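Local coordinates for protein NADH dehydrogenase, putative (Plasmodium falciparum, PDB 5JWC) that probably oxidises NADH and passes the electrons through its bound FAD to ubiquinone, as a type II NADH dehydrogenase of the malaria parasite, at residues Leu101-Ile115 with Ile118-Leu132. Residues are numbered along the deposited sequence; the frame is centred on the assembly and turned at random.
With FAD (flavin-adenine dinucleotide), chain C.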
ATOM      1  N   LEU A 101     -16.016  -3.150  16.914  1.00 29.24           N
ATOM      2  CA  LEU A 101     -16.714  -1.986  16.386  1.00 29.82           C
ATOM      3  C   LEU A 101     -15.703  -0.895  16.065  1.00 35.49           C
ATOM      4  O   LEU A 101     -14.852  -0.579  16.898  1.00 32.60           O
ATOM      5  CB  LEU A 101     -17.749  -1.454  17.395  1.00 32.72           C
ATOM      6  CG  LEU A 101     -18.972  -2.325  17.644  1.00 37.22           C
ATOM      7  CD1 LEU A 101     -19.856  -1.690  18.713  1.00 36.57           C
ATOM      8  CD2 LEU A 101     -19.752  -2.543  16.329  1.00 36.67           C
ATOM      9  N   GLN A 102     -15.776  -0.324  14.865  1.00 31.68           N
ATOM     10  CA  GLN A 102     -14.840   0.730  14.513  1.00 31.47           C
ATOM     11  C   GLN A 102     -15.334   2.073  15.011  1.00 37.06           C
ATOM     12  O   GLN A 102     -16.004   2.817  14.294  1.00 38.28           O
ATOM     13  CB  GLN A 102     -14.597   0.782  13.013  1.00 33.47           C
ATOM     14  CG  GLN A 102     -13.468   1.731  12.655  1.00 34.56           C
ATOM     15  CD  GLN A 102     -12.992   1.553  11.233  1.00 41.04           C
ATOM     16  OE1 GLN A 102     -11.793   1.411  10.983  1.00 45.40           O
ATOM     17  NE2 GLN A 102     -13.922   1.563  10.293  1.00 38.38           N
ATOM     18  N   LEU A 103     -14.985   2.380  16.251  1.00 32.86           N
ATOM     19  CA  LEU A 103     -15.431   3.598  16.888  1.00 34.01           C
ATOM     20  C   LEU A 103     -14.284   4.182  17.694  1.00 38.39           C
ATOM     21  O   LEU A 103     -13.399   3.444  18.137  1.00 33.60           O
ATOM     22  CB  LEU A 103     -16.616   3.312  17.805  1.00 33.71           C
ATOM     23  CG  LEU A 103     -17.903   2.763  17.194  1.00 37.64           C
ATOM     24  CD1 LEU A 103     -18.811   2.272  18.306  1.00 34.72           C
ATOM     25  CD2 LEU A 103     -18.580   3.850  16.365  1.00 32.26           C
ATOM     26  N   GLU A 104     -14.321   5.495  17.893  1.00 38.65           N
ATOM     27  CA  GLU A 104     -13.420   6.185  18.799  1.00 40.04           C
ATOM     28  C   GLU A 104     -14.170   6.521  20.097  1.00 44.14           C
ATOM     29  O   GLU A 104     -15.227   7.159  20.053  1.00 44.45           O
ATOM     30  CB  GLU A 104     -12.890   7.456  18.138  1.00 41.96           C
ATOM     31  CG  GLU A 104     -12.095   8.343  19.067  1.00 44.88           C
ATOM     32  CD  GLU A 104     -11.835   9.726  18.490  1.00 53.19           C
ATOM     33  OE1 GLU A 104     -11.706   9.861  17.251  1.00 57.41           O
ATOM     34  OE2 GLU A 104     -11.768  10.687  19.290  1.00 55.50           O
ATOM     35  N   CYS A 105     -13.650   6.094  21.245  1.00 38.28           N
ATOM     36  CA  CYS A 105     -14.266   6.455  22.524  1.00 43.35           C
ATOM     37  C   CYS A 105     -13.938   7.904  22.914  1.00 42.76           C
ATOM     38  O   CYS A 105     -12.789   8.343  22.795  1.00 39.69           O
ATOM     39  CB  CYS A 105     -13.832   5.501  23.634  1.00 38.11           C
ATOM     40  SG  CYS A 105     -14.665   5.811  25.226  1.00 43.73           S
ATOM     41  N   THR A 106     -14.955   8.653  23.347  1.00 40.07           N
ATOM     42  CA  THR A 106     -14.776  10.073  23.652  1.00 40.38           C
ATOM     43  C   THR A 106     -14.980  10.356  25.143  1.00 41.56           C
ATOM     44  O   THR A 106     -14.416  11.302  25.680  1.00 47.04           O
ATOM     45  CB  THR A 106     -15.750  10.976  22.844  1.00 44.75           C
ATOM     46  OG1 THR A 106     -17.104  10.701  23.229  1.00 44.43           O
ATOM     47  CG2 THR A 106     -15.601  10.750  21.362  1.00 46.80           C
ATOM     48  N   ASP A 107     -15.794   9.542  25.804  1.00 43.87           N
ATOM     49  CA  ASP A 107     -16.108   9.744  27.215  1.00 43.16           C
ATOM     50  C   ASP A 107     -16.389   8.448  27.922  1.00 44.22           C
ATOM     51  O   ASP A 107     -16.968   7.520  27.347  1.00 46.66           O
ATOM     52  CB  ASP A 107     -17.324  10.663  27.397  1.00 47.85           C
ATOM     53  CG  ASP A 107     -17.025  12.094  27.044  1.00 51.21           C
ATOM     54  OD1 ASP A 107     -16.469  12.807  27.906  1.00 58.79           O
ATOM     55  OD2 ASP A 107     -17.345  12.506  25.908  1.00 60.73           O
ATOM     56  N   VAL A 108     -15.988   8.387  29.184  1.00 39.39           N
ATOM     57  CA  VAL A 108     -16.370   7.283  30.039  1.00 38.84           C
ATOM     58  C   VAL A 108     -17.257   7.814  31.170  1.00 42.02           C
ATOM     59  O   VAL A 108     -16.989   8.875  31.717  1.00 46.01           O
ATOM     60  CB  VAL A 108     -15.136   6.568  30.617  1.00 41.83           C
ATOM     61  CG1 VAL A 108     -15.568   5.365  31.434  1.00 35.93           C
ATOM     62  CG2 VAL A 108     -14.180   6.150  29.476  1.00 41.65           C
ATOM     63  N   PHE A 109     -18.323   7.092  31.489  1.00 44.69           N
ATOM     64  CA  PHE A 109     -19.216   7.469  32.593  1.00 50.16           C
ATOM     65  C   PHE A 109     -19.224   6.343  33.590  1.00 42.50           C
ATOM     66  O   PHE A 109     -20.052   5.446  33.508  1.00 48.74           O
ATOM     67  CB  PHE A 109     -20.631   7.771  32.080  1.00 45.25           C
ATOM     68  CG  PHE A 109     -20.691   8.980  31.202  1.00 51.30           C
ATOM     69  CD1 PHE A 109     -20.983  10.226  31.734  1.00 49.72           C
ATOM     70  CD2 PHE A 109     -20.398   8.884  29.849  1.00 47.39           C
ATOM     71  CE1 PHE A 109     -21.004  11.347  30.924  1.00 52.04           C
ATOM     72  CE2 PHE A 109     -20.421   9.995  29.040  1.00 48.43           C
ATOM     73  CZ  PHE A 109     -20.720  11.232  29.574  1.00 52.79           C
ATOM     74  N   TYR A 110     -18.280   6.374  34.523  1.00 45.19           N
ATOM     75  CA  TYR A 110     -18.051   5.209  35.366  1.00 49.02           C
ATOM     76  C   TYR A 110     -19.190   4.919  36.344  1.00 48.61           C
ATOM     77  O   TYR A 110     -19.381   3.766  36.754  1.00 45.54           O
ATOM     78  CB  TYR A 110     -16.729   5.354  36.124  1.00 49.25           C
ATOM     79  CG  TYR A 110     -16.655   6.498  37.107  1.00 48.85           C
ATOM     80  CD1 TYR A 110     -16.980   6.318  38.449  1.00 51.78           C
ATOM     81  CD2 TYR A 110     -16.217   7.749  36.699  1.00 49.51           C
ATOM     82  CE1 TYR A 110     -16.886   7.372  39.357  1.00 54.87           C
ATOM     83  CE2 TYR A 110     -16.120   8.804  37.590  1.00 51.44           C
ATOM     84  CZ  TYR A 110     -16.454   8.611  38.914  1.00 56.24           C
ATOM     85  OH  TYR A 110     -16.355   9.671  39.790  1.00 67.41           O
ATOM     86  N   GLU A 111     -19.949   5.939  36.724  1.00 52.06           N
ATOM     87  CA  GLU A 111     -21.047   5.689  37.665  1.00 55.72           C
ATOM     88  C   GLU A 111     -22.192   4.931  37.005  1.00 53.30           C
ATOM     89  O   GLU A 111     -22.767   4.017  37.598  1.00 53.89           O
ATOM     90  CB  GLU A 111     -21.549   6.992  38.280  1.00 58.55           C
ATOM     91  CG  GLU A 111     -20.439   7.767  38.954  1.00 60.09           C
ATOM     92  CD  GLU A 111     -20.924   8.921  39.809  1.00 70.02           C
ATOM     93  OE1 GLU A 111     -21.973   9.516  39.480  1.00 75.79           O
ATOM     94  OE2 GLU A 111     -20.252   9.216  40.825  1.00 73.34           O
ATOM     95  N   ASP A 112     -22.499   5.282  35.761  1.00 50.30           N
ATOM     96  CA  ASP A 112     -23.574   4.605  35.047  1.00 49.49           C
ATOM     97  C   ASP A 112     -23.109   3.452  34.145  1.00 54.16           C
ATOM     98  O   ASP A 112     -23.932   2.842  33.459  1.00 46.70           O
ATOM     99  CB  ASP A 112     -24.365   5.634  34.242  1.00 53.34           C
ATOM    100  CG  ASP A 112     -25.058   6.659  35.140  1.00 60.13           C
ATOM    101  OD1 ASP A 112     -25.677   6.240  36.144  1.00 57.48           O
ATOM    102  OD2 ASP A 112     -24.976   7.875  34.851  1.00 62.15           O
ATOM    103  N   LYS A 113     -21.804   3.161  34.157  1.00 53.06           N
ATOM    104  CA  LYS A 113     -21.234   1.992  33.467  1.00 42.71           C
ATOM    105  C   LYS A 113     -21.529   1.941  31.967  1.00 39.91           C
ATOM    106  O   LYS A 113     -21.907   0.905  31.430  1.00 45.14           O
ATOM    107  CB  LYS A 113     -21.732   0.722  34.154  1.00 41.80           C
ATOM    108  CG  LYS A 113     -21.317   0.695  35.632  1.00 51.22           C
ATOM    109  CD  LYS A 113     -21.730  -0.562  36.381  1.00 51.40           C
ATOM    110  CE  LYS A 113     -21.720  -1.800  35.541  1.00 51.83           C
ATOM    111  NZ  LYS A 113     -22.339  -2.923  36.314  1.00 62.80           N
ATOM    112  N   TYR A 114     -21.360   3.074  31.303  1.00 42.06           N
ATOM    113  CA  TYR A 114     -21.391   3.124  29.851  1.00 44.71           C
ATOM    114  C   TYR A 114     -20.342   4.088  29.315  1.00 43.63           C
ATOM    115  O   TYR A 114     -19.764   4.884  30.064  1.00 46.84           O
ATOM    116  CB  TYR A 114     -22.794   3.517  29.338  1.00 46.46           C
ATOM    117  CG  TYR A 114     -23.159   4.967  29.540  1.00 43.71           C
ATOM    118  CD1 TYR A 114     -23.864   5.379  30.672  1.00 50.29           C
ATOM    119  CD2 TYR A 114     -22.829   5.923  28.593  1.00 46.00           C
ATOM    120  CE1 TYR A 114     -24.204   6.720  30.855  1.00 50.19           C
ATOM    121  CE2 TYR A 114     -23.162   7.258  28.765  1.00 47.30           C
ATOM    122  CZ  TYR A 114     -23.850   7.650  29.894  1.00 53.07           C
ATOM    123  OH  TYR A 114     -24.168   8.984  30.052  1.00 53.57           O
ATOM    124  N   ILE A 115     -20.103   4.017  28.008  1.00 40.35           N
ATOM    125  CA  ILE A 115     -19.194   4.933  27.332  1.00 39.88           C
ATOM    126  C   ILE A 115     -19.905   5.619  26.171  1.00 39.42           C
ATOM    127  O   ILE A 115     -20.846   5.071  25.607  1.00 43.50           O
ATOM    128  CB  ILE A 115     -17.936   4.213  26.768  1.00 38.97           C
ATOM    129  CG1 ILE A 115     -18.345   3.111  25.781  1.00 39.49           C
ATOM    130  CG2 ILE A 115     -17.069   3.648  27.894  1.00 35.75           C
ATOM    131  CD1 ILE A 115     -17.173   2.441  25.058  1.00 38.50           C
ATOM    132  N   ILE A 118     -17.744   7.895  19.048  1.00 43.26           N
ATOM    133  CA  ILE A 118     -18.169   8.422  17.757  1.00 42.89           C
ATOM    134  C   ILE A 118     -17.647   7.549  16.621  1.00 45.60           C
ATOM    135  O   ILE A 118     -16.612   6.889  16.766  1.00 41.93           O
ATOM    136  CB  ILE A 118     -17.680   9.862  17.510  1.00 44.84           C
ATOM    137  CG1 ILE A 118     -16.163   9.950  17.708  1.00 43.93           C
ATOM    138  CG2 ILE A 118     -18.402  10.821  18.409  1.00 46.75           C
ATOM    139  CD1 ILE A 118     -15.570  11.265  17.280  1.00 44.45           C
ATOM    140  N   ASP A 119     -18.367   7.536  15.500  1.00 45.19           N
ATOM    141  CA  ASP A 119     -17.875   6.882  14.293  1.00 41.37           C
ATOM    142  C   ASP A 119     -17.126   7.893  13.445  1.00 44.33           C
ATOM    143  O   ASP A 119     -16.991   9.047  13.833  1.00 46.42           O
ATOM    144  CB  ASP A 119     -19.014   6.211  13.495  1.00 44.08           C
ATOM    145  CG  ASP A 119     -20.106   7.190  13.013  1.00 47.95           C
ATOM    146  OD1 ASP A 119     -21.204   6.685  12.673  1.00 49.43           O
ATOM    147  OD2 ASP A 119     -19.891   8.428  12.959  1.00 47.86           O
ATOM    148  N   ILE A 120     -16.655   7.459  12.283  1.00 43.98           N
ATOM    149  CA  ILE A 120     -15.807   8.286  11.431  1.00 49.05           C
ATOM    150  C   ILE A 120     -16.585   9.509  10.917  1.00 52.43           C
ATOM    151  O   ILE A 120     -15.991  10.487  10.471  1.00 53.14           O
ATOM    152  CB  ILE A 120     -15.230   7.440  10.252  1.00 49.89           C
ATOM    153  CG1 ILE A 120     -14.031   8.122   9.593  1.00 51.41           C
ATOM    154  CG2 ILE A 120     -16.321   7.071   9.245  1.00 48.72           C
ATOM    155  CD1 ILE A 120     -12.816   8.257  10.493  1.00 48.69           C
ATOM    156  N   GLU A 121     -17.910   9.469  11.023  1.00 49.87           N
ATOM    157  CA  GLU A 121     -18.751  10.586  10.595  1.00 54.82           C
ATOM    158  C   GLU A 121     -19.320  11.388  11.776  1.00 57.33           C
ATOM    159  O   GLU A 121     -20.279  12.146  11.626  1.00 59.01           O
ATOM    160  CB  GLU A 121     -19.869  10.067   9.682  1.00 54.97           C
ATOM    161  CG  GLU A 121     -19.324   9.505   8.357  1.00 56.04           C
ATOM    162  CD  GLU A 121     -20.351   8.724   7.547  1.00 69.16           C
ATOM    163  OE1 GLU A 121     -21.562   8.795   7.865  1.00 73.67           O
ATOM    164  OE2 GLU A 121     -19.936   8.012   6.601  1.00 70.43           O
ATOM    165  N   ASN A 122     -18.719  11.205  12.949  1.00 53.20           N
ATOM    166  CA  ASN A 122     -19.076  11.937  14.167  1.00 52.70           C
ATOM    167  C   ASN A 122     -20.456  11.618  14.700  1.00 51.13           C
ATOM    168  O   ASN A 122     -20.998  12.365  15.511  1.00 54.32           O
ATOM    169  CB  ASN A 122     -18.958  13.446  13.949  1.00 60.09           C
ATOM    170  CG  ASN A 122     -17.534  13.884  13.689  1.00 60.06           C
ATOM    171  OD1 ASN A 122     -16.631  13.592  14.473  1.00 68.81           O
ATOM    172  ND2 ASN A 122     -17.320  14.573  12.574  1.00 65.08           N
ATOM    173  N   ASN A 123     -21.032  10.518  14.246  1.00 49.62           N
ATOM    174  CA  ASN A 123     -22.254  10.035  14.867  1.00 47.98           C
ATOM    175  C   ASN A 123     -21.950   9.431  16.235  1.00 54.69           C
ATOM    176  O   ASN A 123     -21.013   8.635  16.385  1.00 46.99           O
ATOM    177  CB  ASN A 123     -22.937   9.018  13.967  1.00 53.73           C
ATOM    178  CG  ASN A 123     -23.287   9.597  12.615  1.00 56.68           C
ATOM    179  OD1 ASN A 123     -23.862  10.683  12.528  1.00 58.83           O
ATOM    180  ND2 ASN A 123     -22.902   8.901  11.552  1.00 55.75           N
ATOM    181  N   LYS A 124     -22.747   9.811  17.228  1.00 47.71           N
ATOM    182  CA  LYS A 124     -22.553   9.350  18.590  1.00 46.52           C
ATOM    183  C   LYS A 124     -23.132   7.962  18.808  1.00 47.75           C
ATOM    184  O   LYS A 124     -24.212   7.626  18.312  1.00 50.03           O
ATOM    185  CB  LYS A 124     -23.184  10.337  19.579  1.00 51.59           C
ATOM    186  CG  LYS A 124     -22.990   9.954  21.043  1.00 55.67           C
ATOM    187  CD  LYS A 124     -23.485  11.047  21.984  1.00 60.63           C
ATOM    188  CE  LYS A 124     -23.852  10.454  23.340  1.00 60.81           C
ATOM    189  NZ  LYS A 124     -24.173  11.483  24.369  1.00 64.96           N
ATOM    190  N   VAL A 125     -22.391   7.148  19.548  1.00 43.37           N
ATOM    191  CA  VAL A 125     -22.818   5.804  19.894  1.00 41.45           C
ATOM    192  C   VAL A 125     -22.654   5.615  21.398  1.00 49.21           C
ATOM    193  O   VAL A 125     -21.608   5.962  21.968  1.00 45.12           O
ATOM    194  CB  VAL A 125     -22.003   4.735  19.141  1.00 44.84           C
ATOM    195  CG1 VAL A 125     -22.579   3.348  19.389  1.00 41.23           C
ATOM    196  CG2 VAL A 125     -21.954   5.057  17.643  1.00 46.59           C
ATOM    197  N   LYS A 126     -23.682   5.070  22.038  1.00 46.18           N
ATOM    198  CA  LYS A 126     -23.649   4.854  23.474  1.00 44.04           C
ATOM    199  C   LYS A 126     -23.617   3.363  23.757  1.00 45.30           C
ATOM    200  O   LYS A 126     -24.391   2.603  23.186  1.00 44.23           O
ATOM    201  CB  LYS A 126     -24.856   5.528  24.138  1.00 44.57           C
ATOM    202  CG  LYS A 126     -25.014   5.268  25.628  1.00 45.65           C
ATOM    203  CD  LYS A 126     -26.006   6.265  26.237  1.00 51.42           C
ATOM    204  CE  LYS A 126     -26.351   5.935  27.691  1.00 57.12           C
ATOM    205  NZ  LYS A 126     -27.155   7.031  28.320  1.00 57.43           N
ATOM    206  N   LEU A 127     -22.699   2.936  24.620  1.00 42.37           N
ATOM    207  CA  LEU A 127     -22.498   1.509  24.850  1.00 38.41           C
ATOM    208  C   LEU A 127     -22.324   1.207  26.329  1.00 39.22           C
ATOM    209  O   LEU A 127     -21.555   1.868  27.011  1.00 40.36           O
ATOM    210  CB  LEU A 127     -21.282   1.003  24.062  1.00 42.00           C
ATOM    211  CG  LEU A 127     -21.393   1.099  22.535  1.00 43.86           C
ATOM    212  CD1 LEU A 127     -20.062   0.830  21.855  1.00 42.51           C
ATOM    213  CD2 LEU A 127     -22.458   0.130  22.031  1.00 45.65           C
ATOM    214  N   PHE A 128     -23.036   0.200  26.816  1.00 37.14           N
ATOM    215  CA  PHE A 128     -22.959  -0.194  28.204  1.00 43.89           C
ATOM    216  C   PHE A 128     -21.952  -1.317  28.396  1.00 41.79           C
ATOM    217  O   PHE A 128     -21.725  -2.106  27.486  1.00 43.00           O
ATOM    218  CB  PHE A 128     -24.333  -0.640  28.706  1.00 43.83           C
ATOM    219  CG  PHE A 128     -25.293   0.494  28.919  1.00 48.97           C
ATOM    220  CD1 PHE A 128     -25.315   1.185  30.120  1.00 49.53           C
ATOM    221  CD2 PHE A 128     -26.182   0.864  27.923  1.00 52.61           C
ATOM    222  CE1 PHE A 128     -26.196   2.230  30.318  1.00 51.35           C
ATOM    223  CE2 PHE A 128     -27.069   1.910  28.117  1.00 52.81           C
ATOM    224  CZ  PHE A 128     -27.072   2.595  29.315  1.00 55.97           C
ATOM    225  N   TYR A 129     -21.373  -1.402  29.591  1.00 39.22           N
ATOM    226  CA  TYR A 129     -20.403  -2.452  29.896  1.00 37.92           C
ATOM    227  C   TYR A 129     -20.552  -2.962  31.321  1.00 36.93           C
ATOM    228  O   TYR A 129     -21.029  -2.248  32.189  1.00 41.82           O
ATOM    229  CB  TYR A 129     -18.965  -1.940  29.686  1.00 33.89           C
ATOM    230  CG  TYR A 129     -18.576  -0.814  30.627  1.00 34.77           C
ATOM    231  CD1 TYR A 129     -18.110  -1.079  31.909  1.00 35.56           C
ATOM    232  CD2 TYR A 129     -18.656   0.507  30.222  1.00 35.03           C
ATOM    233  CE1 TYR A 129     -17.762  -0.053  32.768  1.00 37.92           C
ATOM    234  CE2 TYR A 129     -18.302   1.537  31.066  1.00 36.34           C
ATOM    235  CZ  TYR A 129     -17.859   1.252  32.337  1.00 37.10           C
ATOM    236  OH  TYR A 129     -17.513   2.284  33.172  1.00 41.36           O
ATOM    237  N   ASP A 130     -20.104  -4.190  31.560  1.00 38.04           N
ATOM    238  CA  ASP A 130     -19.897  -4.691  32.915  1.00 36.72           C
ATOM    239  C   ASP A 130     -18.442  -4.467  33.375  1.00 41.23           C
ATOM    240  O   ASP A 130     -18.180  -4.169  34.542  1.00 37.10           O
ATOM    241  CB  ASP A 130     -20.262  -6.167  32.978  1.00 37.29           C
ATOM    242  CG  ASP A 130     -21.742  -6.394  32.712  1.00 46.66           C
ATOM    243  OD1 ASP A 130     -22.555  -5.708  33.361  1.00 42.61           O
ATOM    244  OD2 ASP A 130     -22.080  -7.208  31.830  1.00 44.18           O
ATOM    245  N   TYR A 131     -17.503  -4.647  32.454  1.00 38.15           N
ATOM    246  CA  TYR A 131     -16.099  -4.311  32.702  1.00 38.10           C
ATOM    247  C   TYR A 131     -15.541  -3.529  31.533  1.00 37.94           C
ATOM    248  O   TYR A 131     -15.877  -3.800  30.375  1.00 35.30           O
ATOM    249  CB  TYR A 131     -15.254  -5.561  32.907  1.00 32.91           C
ATOM    250  CG  TYR A 131     -15.658  -6.421  34.067  1.00 38.40           C
ATOM    251  CD1 TYR A 131     -15.256  -6.118  35.360  1.00 39.77           C
ATOM    252  CD2 TYR A 131     -16.452  -7.540  33.872  1.00 41.42           C
ATOM    253  CE1 TYR A 131     -15.631  -6.926  36.431  1.00 46.32           C
ATOM    254  CE2 TYR A 131     -16.830  -8.337  34.918  1.00 44.64           C
ATOM    255  CZ  TYR A 131     -16.419  -8.035  36.195  1.00 50.78           C
ATOM    256  OH  TYR A 131     -16.822  -8.855  37.229  1.00 57.80           O
ATOM    257  N   LEU A 132     -14.661  -2.584  31.841  1.00 37.04           N
ATOM    258  CA  LEU A 132     -14.015  -1.778  30.827  1.00 36.51           C
ATOM    259  C   LEU A 132     -12.487  -1.923  30.921  1.00 37.06           C
ATOM    260  O   LEU A 132     -11.891  -1.681  31.984  1.00 33.20           O
ATOM    261  CB  LEU A 132     -14.420  -0.326  30.979  1.00 34.39           C
ATOM    262  CG  LEU A 132     -13.909   0.647  29.923  1.00 34.30           C
ATOM    263  CD1 LEU A 132     -14.429   0.300  28.521  1.00 34.09           C
ATOM    264  CD2 LEU A 132     -14.268   2.062  30.321  1.00 36.00           C
TER
HETATM  265  PA  FAD C 601      -0.948   0.983  21.286  1.00 27.38           P
HETATM  266  O1A FAD C 601      -0.425   2.216  20.606  1.00 26.51           O
HETATM  267  O2A FAD C 601      -0.252  -0.270  20.889  1.00 23.19           O
HETATM  268  O5B FAD C 601      -2.533   0.838  21.041  1.00 29.22           O
HETATM  269  C5B FAD C 601      -3.434   1.872  21.365  1.00 24.53           C
HETATM  270  C4B FAD C 601      -4.727   1.558  20.630  1.00 29.97           C
HETATM  271  O4B FAD C 601      -5.754   2.401  21.113  1.00 30.34           O
HETATM  272  C3B FAD C 601      -4.595   1.820  19.127  1.00 29.18           C
HETATM  273  O3B FAD C 601      -5.274   0.795  18.433  1.00 27.79           O
HETATM  274  C2B FAD C 601      -5.366   3.105  18.927  1.00 30.83           C
HETATM  275  O2B FAD C 601      -5.931   3.156  17.637  1.00 30.48           O
HETATM  276  C1B FAD C 601      -6.435   2.936  20.000  1.00 29.62           C
HETATM  277  N9A FAD C 601      -7.086   4.174  20.438  1.00 33.78           N
HETATM  278  C8A FAD C 601      -6.530   5.424  20.571  1.00 32.48           C
HETATM  279  N7A FAD C 601      -7.500   6.258  21.023  1.00 33.99           N
HETATM  280  C5A FAD C 601      -8.646   5.561  21.180  1.00 33.91           C
HETATM  281  C6A FAD C 601      -9.910   5.934  21.610  1.00 35.28           C
HETATM  282  N6A FAD C 601     -10.136   7.176  22.036  1.00 34.88           N
HETATM  283  N1A FAD C 601     -10.900   4.980  21.679  1.00 37.96           N
HETATM  284  C2A FAD C 601     -10.632   3.672  21.319  1.00 34.19           C
HETATM  285  N3A FAD C 601      -9.370   3.308  20.888  1.00 31.22           N
HETATM  286  C4A FAD C 601      -8.399   4.246  20.815  1.00 31.86           C
HETATM  287  N1  FAD C 601       8.083  -1.585  22.575  1.00 27.37           N
HETATM  288  C2  FAD C 601       8.889  -2.649  22.876  1.00 28.77           C
HETATM  289  O2  FAD C 601       8.701  -3.270  23.916  1.00 28.75           O
HETATM  290  N3  FAD C 601       9.899  -3.042  22.014  1.00 32.29           N
HETATM  291  C4  FAD C 601      10.121  -2.385  20.832  1.00 33.72           C
HETATM  292  O4  FAD C 601      11.026  -2.769  20.078  1.00 34.14           O
HETATM  293  C4X FAD C 601       9.301  -1.311  20.508  1.00 29.83           C
HETATM  294  N5  FAD C 601       9.483  -0.618  19.332  1.00 30.94           N
HETATM  295  C5X FAD C 601       8.649   0.452  19.031  1.00 29.31           C
HETATM  296  C6  FAD C 601       8.814   1.136  17.840  1.00 28.85           C
HETATM  297  C7  FAD C 601       7.996   2.212  17.513  1.00 30.57           C
HETATM  298  C7M FAD C 601       8.224   2.935  16.205  1.00 31.37           C
HETATM  299  C8  FAD C 601       6.986   2.600  18.383  1.00 28.88           C
HETATM  300  C8M FAD C 601       6.093   3.759  18.052  1.00 33.50           C
HETATM  301  C9  FAD C 601       6.814   1.910  19.584  1.00 27.00           C
HETATM  302  C9A FAD C 601       7.637   0.833  19.906  1.00 27.63           C
HETATM  303  N10 FAD C 601       7.469   0.138  21.092  1.00 26.42           N
HETATM  304  C10 FAD C 601       8.284  -0.923  21.385  1.00 28.83           C
HETATM  305  C1' FAD C 601       6.428   0.548  22.092  1.00 27.03           C
HETATM  306  C2' FAD C 601       5.069  -0.078  21.920  1.00 25.53           C
HETATM  307  O2' FAD C 601       4.605   0.194  20.627  1.00 26.38           O
HETATM  308  C3' FAD C 601       4.131   0.604  22.900  1.00 28.74           C
HETATM  309  O3' FAD C 601       4.645   0.544  24.211  1.00 27.64           O
HETATM  310  C4' FAD C 601       2.802  -0.123  22.802  1.00 29.08           C
HETATM  311  O4' FAD C 601       2.230   0.271  21.581  1.00 28.11           O
HETATM  312  C5' FAD C 601       1.862   0.198  23.953  1.00 26.63           C
HETATM  313  O5' FAD C 601       0.706  -0.595  23.783  1.00 28.60           O
HETATM  314  P   FAD C 601      -0.749   0.058  24.014  1.00 26.52           P
HETATM  315  O1P FAD C 601      -1.800  -1.020  23.871  1.00 27.29           O
HETATM  316  O2P FAD C 601      -0.710   0.735  25.355  1.00 29.70           O
HETATM  317  O3P FAD C 601      -0.868   1.212  22.882  1.00 28.47           O
HETATM  318  O   HOH W   1     -16.215   4.560  12.230  1.00 38.77           O
HETATM  319  O   HOH W   2     -23.902  11.465  27.827  1.00 56.45           O
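Lys126 lays its extended chain over one face of the Tyr114 ring. Its CE sits 3.5 Å from the Tyr114 ring centroid, almost on the ring normal, and NZ makes a cation-pi contact with the same face. Phe109 CB lies over the opposite face, toward the rim of the ring. Tyr114 CB in turn meets the Phe128 ring from over a face, 3.5 Å from Phe128 CD1, and the two ring planes lie at 59°. Tyr114 and Phe128 form a non-hydrogen-bonded antiparallel pair. Next to it, Ile115 and Leu127 exchange two backbone hydrogen bonds. Tyr129 lies with one ring face against the backbone of Lys113, its CE2 3.4 Å from Lys113 C. CG of Tyr129 stands between its own backbone N and carbonyl carbon (chi1 64°), which folds the ring back over the Lys113 peptide, while Tyr129 N bonds to Lys113 O at 3.0 Å. Strands 99-109, 114-118 and 124-128 form an antiparallel beta meander. Strand 99-109 joins it to the parallel strands of the FAD-binding Rossmann-type fold by pairing with strand 53-57, and the hairpin 114-118/124-128 carries the sheet outward, with 124-128 as its outermost strand on this side. On the side of Ile115 and Leu127, Leu103 CD1 and Leu127 CD1 meet tip to tip at 4.0 Å. Leu132 CD2 likewise meets Val108 CG1 end on, at 3.7 Å. Glu104 and Ile118 pair through two backbone bonds, their side chains side by side. Beside them, Cys105 N and O grip the FAD adenine at N1A and N6A, each at 3.0 Å.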